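Local coordinates for protein halogenase PltM (Pseudomonas fluorescens, PDB 6BZN) that acts as a flavin-dependent halogenase on phenolic compounds, with an unusual breadth of substrates and of halides (chloride, bromide and iodide), at residues 63-68 / 259-264; 67-72 / 350-355. All blocks are in the same frame, centred on the assembly; numbering follows the deposited sequence.

Interaction 1: 63-68 / 259-264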
loop_
_atom_site.group_PDB
_atom_site.type_symbol
_atom_site.label_atom_id
_atom_site.label_comp_id
_atom_site.label_asym_id
_atom_site.label_seq_id
_atom_site.Cartn_x
_atom_site.Cartn_y
_atom_site.Cartn_z
ATOM N N GLY A 63 2.921 4.658 -5.165
ATOM C CA GLY A 63 2.969 3.694 -4.065
ATOM C C GLY A 63 4.014 4.208 -3.102
ATOM O O GLY A 63 5.055 3.601 -2.905
ATOM N N GLU A 64 3.717 5.360 -2.508
ATOM C CA GLU A 64 4.731 6.181 -1.853
ATOM C C GLU A 64 4.565 6.322 -0.346
ATOM O O GLU A 64 5.544 6.598 0.351
ATOM C CB GLU A 64 4.748 7.562 -2.502
ATOM C CG GLU A 64 5.094 7.505 -4.000
ATOM C CD GLU A 64 4.564 8.661 -4.823
ATOM O OE1 GLU A 64 3.360 8.986 -4.714
ATOM O OE2 GLU A 64 5.352 9.205 -5.634
ATOM N N ALA A 65 3.355 6.143 0.167
ATOM C CA ALA A 65 3.107 6.419 1.580
ATOM C C ALA A 65 3.364 5.174 2.389
ATOM O O ALA A 65 2.600 4.204 2.321
ATOM C CB ALA A 65 1.677 6.904 1.786
ATOM N N ALA A 66 4.454 5.176 3.147
ATOM C CA ALA A 66 4.719 4.089 4.068
ATOM C C ALA A 66 3.703 4.152 5.207
ATOM O O ALA A 66 3.055 5.181 5.420
ATOM C CB ALA A 66 6.140 4.156 4.607
ATOM N N THR A 67 3.565 3.039 5.913
ATOM C CA THR A 67 2.647 2.922 7.052
ATOM C C THR A 67 3.381 2.261 8.217
ATOM O O THR A 67 4.458 1.697 8.034
ATOM C CB THR A 67 1.454 2.034 6.703
ATOM O OG1 THR A 67 1.927 0.850 6.043
ATOM C CG2 THR A 67 0.485 2.769 5.810
ATOM N N PRO A 68 2.792 2.313 9.424
ATOM C CA PRO A 68 3.407 1.530 10.506
ATOM C C PRO A 68 3.578 0.068 10.138
ATOM O O PRO A 68 4.626 -0.498 10.402
ATOM C CB PRO A 68 2.441 1.718 11.685
ATOM C CG PRO A 68 1.677 2.939 11.369
ATOM C CD PRO A 68 1.640 3.108 9.882
ATOM N N TRP A 259 -4.436 13.339 -3.054
ATOM C CA TRP A 259 -3.309 13.259 -2.129
ATOM C C TRP A 259 -2.286 14.351 -2.377
ATOM O O TRP A 259 -2.056 14.731 -3.523
ATOM C CB TRP A 259 -2.652 11.876 -2.176
ATOM C CG TRP A 259 -1.658 11.520 -3.309
ATOM C CD1 TRP A 259 -0.431 12.079 -3.555
ATOM C CD2 TRP A 259 -1.795 10.447 -4.248
ATOM N NE1 TRP A 259 0.196 11.425 -4.600
ATOM C CE2 TRP A 259 -0.621 10.425 -5.046
ATOM C CE3 TRP A 259 -2.799 9.496 -4.499
ATOM C CZ2 TRP A 259 -0.424 9.492 -6.077
ATOM C CZ3 TRP A 259 -2.605 8.573 -5.542
ATOM C CH2 TRP A 259 -1.434 8.585 -6.314
ATOM N N VAL A 260 -1.684 14.823 -1.280
ATOM C CA VAL A 260 -0.526 15.693 -1.292
ATOM C C VAL A 260 0.534 14.985 -0.441
ATOM O O VAL A 260 0.390 14.847 0.787
ATOM C CB VAL A 260 -0.860 17.096 -0.740
ATOM C CG1 VAL A 260 0.346 18.017 -0.831
ATOM C CG2 VAL A 260 -2.038 17.699 -1.498
ATOM N N ILE A 261 1.584 14.511 -1.110
ATOM C CA ILE A 261 2.610 13.671 -0.520
ATOM C C ILE A 261 3.954 14.318 -0.844
ATOM O O ILE A 261 4.557 14.014 -1.880
ATOM C CB ILE A 261 2.500 12.228 -1.056
ATOM C CG1 ILE A 261 1.230 11.588 -0.511
ATOM C CG2 ILE A 261 3.687 11.369 -0.663
ATOM C CD1 ILE A 261 0.964 10.204 -1.029
ATOM N N PRO A 262 4.423 15.230 0.027
ATOM C CA PRO A 262 5.687 15.918 -0.272
ATOM C C PRO A 262 6.914 15.051 -0.113
ATOM O O PRO A 262 6.977 14.228 0.817
ATOM C CB PRO A 262 5.731 17.046 0.768
ATOM C CG PRO A 262 4.321 17.226 1.179
ATOM C CD PRO A 262 3.751 15.850 1.179
ATOM N N PHE A 263 7.884 15.228 -1.013
ATOM C CA PHE A 263 9.245 14.727 -0.777
ATOM C C PHE A 263 10.167 15.836 -0.265
ATOM O O PHE A 263 11.310 15.554 0.054
ATOM C CB PHE A 263 9.847 14.088 -2.032
ATOM C CG PHE A 263 8.975 13.021 -2.647
ATOM C CD1 PHE A 263 8.784 11.809 -2.002
ATOM C CD2 PHE A 263 8.342 13.236 -3.867
ATOM C CE1 PHE A 263 7.992 10.829 -2.565
ATOM C CE2 PHE A 263 7.540 12.267 -4.434
ATOM C CZ PHE A 263 7.372 11.056 -3.786
ATOM N N ASN A 264 9.658 17.065 -0.174
ATOM C CA ASN A 264 10.460 18.260 0.158
ATOM C C ASN A 264 10.192 18.813 1.571
ATOM O O ASN A 264 10.380 19.999 1.821
ATOM C CB ASN A 264 10.254 19.348 -0.916
ATOM C CG ASN A 264 8.864 19.947 -0.907
ATOM O OD1 ASN A 264 7.888 19.273 -0.573
ATOM N ND2 ASN A 264 8.760 21.211 -1.292
#
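Ala65 and Ile261 mark the closest approach of the two backbones, with a separation of 7.6 Å between their CA atoms. Segments 63-68 and 259-264 therefore meet through side chains. The first is the irregular link that leads into helix 68-81, and it touches mainly with Glu64 and Ala65. The second is the last part of strand 256-262 and the loop that follows, in which Trp259, Ile261 and Phe263 all turn side-chain atoms to the link.

Glu64 contributes the largest share of the contact. With CG anti to the carbonyl carbon (chi1 -61°) and the chain extended beyond it, the carboxylate reaches both aromatic side chains. Its OE2 sits in the plane of the Phe263 ring at the edge, 3.3 Å from CZ, where it meets C-H rather than the pi face; the carboxylate is turned 68° from the ring. The other oxygen, OE1, lies obliquely to the indole, 4.0 Å from Trp259 NE1, and the polar link is indirect: Ser275 OG hydrogen-bonds to both NE1 and OE1, while His221 NE2 holds OE2. Ala65 CB meets Ile261 CD1 at 4.4 Å, an apolar pair. Ile261 O lies 4.2 Å above the centre of one Phe263 face, and Phe139 and His221 pack edge-to-face with the ring. Were this glutamate replaced by an alanine, His221 would probably lose its carboxylate partner, Ser275 would keep only Trp259 of the two partners described here, and a gap would open at the Phe263 edge.

Ala65 contacts FAD in another structure of this protein; here, without FAD, a glycerol, probably from crystallisation, hydrogen-bonds with Ala65 N, Gly63 N and Glu64 OE1. The contact thus packs the FAD-site loop of this flavoprotein against its mixed beta-sheet.

Interaction 2: 67-72 / 350-355; sequences TPESGF and FSRGLI
Ile355 is the apolar centre of this contact, reaching from its helix between Thr67, Glu69 and Arg352. Its chain, extended with CG1 anti to the carbonyl carbon (chi1 -63°), sends both CG1 and CD1 to 3.3 Å from Thr67 OG1, the two side chains crossing at about a right angle. CD1 also lies 3.7 Å from Glu69 CB, and on a further side it rests over the centre of the Arg352 guanidinium face, 3.3 Å above the plane.

Arg352 starts out pointing away from helix 68-81, but bends at chi2 and chi3 bring its guanidinium back to Glu69. NH1 donates to Glu69 OE2 at 3.0 Å (157°) in a salt bridge. The bond lies near the guanidinium plane yet meets OE2 from above the carboxylate plane, 64° out of it. Water 2, in the guanidinium plane, donates to the same OE2 and accepts from NH2, and Ser424 OG of helix 410-441 adds a further bond to OE2.

Behind this shell stands a capping box. Thr67 OG1 accepts from Ser70 N and Ser70 OG accepts from Thr67 N (2.9 Å), which fixes the start of helix 68-81. Thr67 OG1 also donates to water 1, 2.8 Å away, which passes a hydrogen bond on to Ser351 O. Farther along, Ser70 and Ile355 bring their CA atoms to 4.8 Å, and Ser70 CB packs against Leu354 CB.

Ser351 and Leu354 contact FAD in another structure of this protein, so this packing joins the capped helix start to a flavin-site element. OE2 is shared by Arg352, water 2 and Ser424, so its negative charge is probably stabilised by several donors and not by the arginine alone, while the Ile355 methyl covers one guanidinium face, leaving in-plane N-H groups to the carboxylate and water.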
loop_
_atom_site.group_PDB
_atom_site.type_symbol
_atom_site.label_atom_id
_atom_site.label_comp_id
_atom_site.label_asym_id
_atom_site.label_seq_id
_atom_site.Cartn_x
_atom_site.Cartn_y
_atom_site.Cartn_z
ATOM N N THR A 67 3.565 3.039 5.913
ATOM C CA THR A 67 2.647 2.922 7.052
ATOM C C THR A 67 3.381 2.261 8.217
ATOM O O THR A 67 4.458 1.697 8.034
ATOM C CB THR A 67 1.454 2.034 6.703
ATOM O OG1 THR A 67 1.927 0.850 6.043
ATOM C CG2 THR A 67 0.485 2.769 5.810
ATOM N N PRO A 68 2.792 2.313 9.424
ATOM C CA PRO A 68 3.407 1.530 10.506
ATOM C C PRO A 68 3.578 0.068 10.138
ATOM O O PRO A 68 4.626 -0.498 10.402
ATOM C CB PRO A 68 2.441 1.718 11.685
ATOM C CG PRO A 68 1.677 2.939 11.369
ATOM C CD PRO A 68 1.640 3.108 9.882
ATOM N N GLU A 69 2.563 -0.529 9.521
ATOM C CA GLU A 69 2.625 -1.928 9.129
ATOM C C GLU A 69 3.733 -2.188 8.116
ATOM O O GLU A 69 4.493 -3.141 8.264
ATOM C CB GLU A 69 1.300 -2.411 8.543
ATOM C CG GLU A 69 0.124 -2.327 9.515
ATOM C CD GLU A 69 -0.700 -1.059 9.383
ATOM O OE1 GLU A 69 -0.133 0.019 9.073
ATOM O OE2 GLU A 69 -1.938 -1.128 9.586
ATOM N N SER A 70 3.819 -1.341 7.088
ATOM C CA SER A 70 4.823 -1.574 6.050
ATOM C C SER A 70 6.232 -1.475 6.649
ATOM O O SER A 70 7.113 -2.238 6.272
ATOM C CB SER A 70 4.632 -0.648 4.842
ATOM O OG SER A 70 4.998 0.701 5.109
ATOM N N GLY A 71 6.430 -0.560 7.603
ATOM C CA GLY A 71 7.726 -0.410 8.259
ATOM C C GLY A 71 8.095 -1.634 9.085
ATOM O O GLY A 71 9.220 -2.107 9.020
ATOM N N PHE A 72 7.141 -2.158 9.852
ATOM C CA PHE A 72 7.367 -3.385 10.616
ATOM C C PHE A 72 7.647 -4.569 9.712
ATOM O O PHE A 72 8.507 -5.368 10.032
ATOM C CB PHE A 72 6.197 -3.713 11.552
ATOM C CG PHE A 72 6.139 -2.832 12.779
ATOM C CD1 PHE A 72 7.213 -2.780 13.670
ATOM C CD2 PHE A 72 5.000 -2.086 13.063
ATOM C CE1 PHE A 72 7.160 -1.960 14.793
ATOM C CE2 PHE A 72 4.942 -1.271 14.185
ATOM C CZ PHE A 72 6.024 -1.207 15.046
ATOM N N PHE A 350 -5.256 4.741 1.957
ATOM C CA PHE A 350 -4.701 4.007 3.111
ATOM C C PHE A 350 -3.455 3.196 2.812
ATOM O O PHE A 350 -2.933 2.540 3.717
ATOM C CB PHE A 350 -5.732 3.121 3.834
ATOM C CG PHE A 350 -6.876 3.878 4.425
ATOM C CD1 PHE A 350 -6.644 4.843 5.392
ATOM C CD2 PHE A 350 -8.172 3.618 4.045
ATOM C CE1 PHE A 350 -7.679 5.553 5.967
ATOM C CE2 PHE A 350 -9.219 4.323 4.614
ATOM C CZ PHE A 350 -8.974 5.290 5.576
ATOM N N SER A 351 -2.975 3.225 1.565
ATOM C CA SER A 351 -1.697 2.649 1.206
ATOM C C SER A 351 -1.550 1.178 1.659
ATOM O O SER A 351 -0.524 0.758 2.179
ATOM C CB SER A 351 -0.569 3.571 1.712
ATOM O OG SER A 351 0.588 3.375 0.938
ATOM N N ARG A 352 -2.600 0.391 1.430
ATOM C CA ARG A 352 -2.599 -1.016 1.817
ATOM C C ARG A 352 -1.772 -1.906 0.870
ATOM O O ARG A 352 -1.316 -2.970 1.281
ATOM C CB ARG A 352 -4.034 -1.564 1.919
ATOM C CG ARG A 352 -4.944 -0.801 2.880
ATOM C CD ARG A 352 -4.371 -0.636 4.286
ATOM N NE ARG A 352 -4.139 -1.925 4.936
ATOM C CZ ARG A 352 -3.746 -2.094 6.197
ATOM N NH1 ARG A 352 -3.521 -1.045 7.001
ATOM N NH2 ARG A 352 -3.576 -3.335 6.657
ATOM N N GLY A 353 -1.561 -1.458 -0.366
ATOM C CA GLY A 353 -0.800 -2.235 -1.360
ATOM C C GLY A 353 0.593 -2.640 -0.905
ATOM O O GLY A 353 0.961 -3.813 -0.978
ATOM N N LEU A 354 1.369 -1.676 -0.412
ATOM C CA LEU A 354 2.707 -1.970 0.096
ATOM C C LEU A 354 2.690 -2.959 1.254
ATOM O O LEU A 354 3.570 -3.820 1.363
ATOM C CB LEU A 354 3.419 -0.691 0.557
ATOM C CG LEU A 354 3.956 0.184 -0.567
ATOM C CD1 LEU A 354 4.339 1.540 0.012
ATOM C CD2 LEU A 354 5.132 -0.469 -1.277
ATOM N N ILE A 355 1.680 -2.830 2.109
ATOM C CA ILE A 355 1.555 -3.704 3.255
ATOM C C ILE A 355 1.349 -5.138 2.778
ATOM O O ILE A 355 2.078 -6.046 3.196
ATOM C CB ILE A 355 0.377 -3.291 4.166
ATOM C CG1 ILE A 355 0.616 -1.887 4.733
ATOM C CG2 ILE A 355 0.197 -4.324 5.257
ATOM C CD1 ILE A 355 -0.549 -1.302 5.517
HETATM O O HOH W 1 1.989 1.329 3.307
HETATM O O HOH W 2 -3.144 -3.716 9.408
#

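Both contacts are buried. They share Thr67 and Pro68, but of these only Thr67 touches, and only in interaction 2; interaction 1 takes the loop before them. Interaction 1 fastens that loop to the mixed beta-sheet, interaction 2 fastens the helix start to helix 352-374. The two meet at Ala65 O, which accepts a hydrogen bond from Ser351 OG (2.6 Å), and Leu354 CD1 packs 3.6 Å from Gly63 O; Ala65, Ser351 and Leu354 all contact FAD in another structure of this protein. Their chemistry differs. In 63-68/259-264 a carboxylate meets aromatic rings and its bonds go to third residues, whereas 67-72/350-355 pairs charges directly, with bridging waters and an aliphatic core.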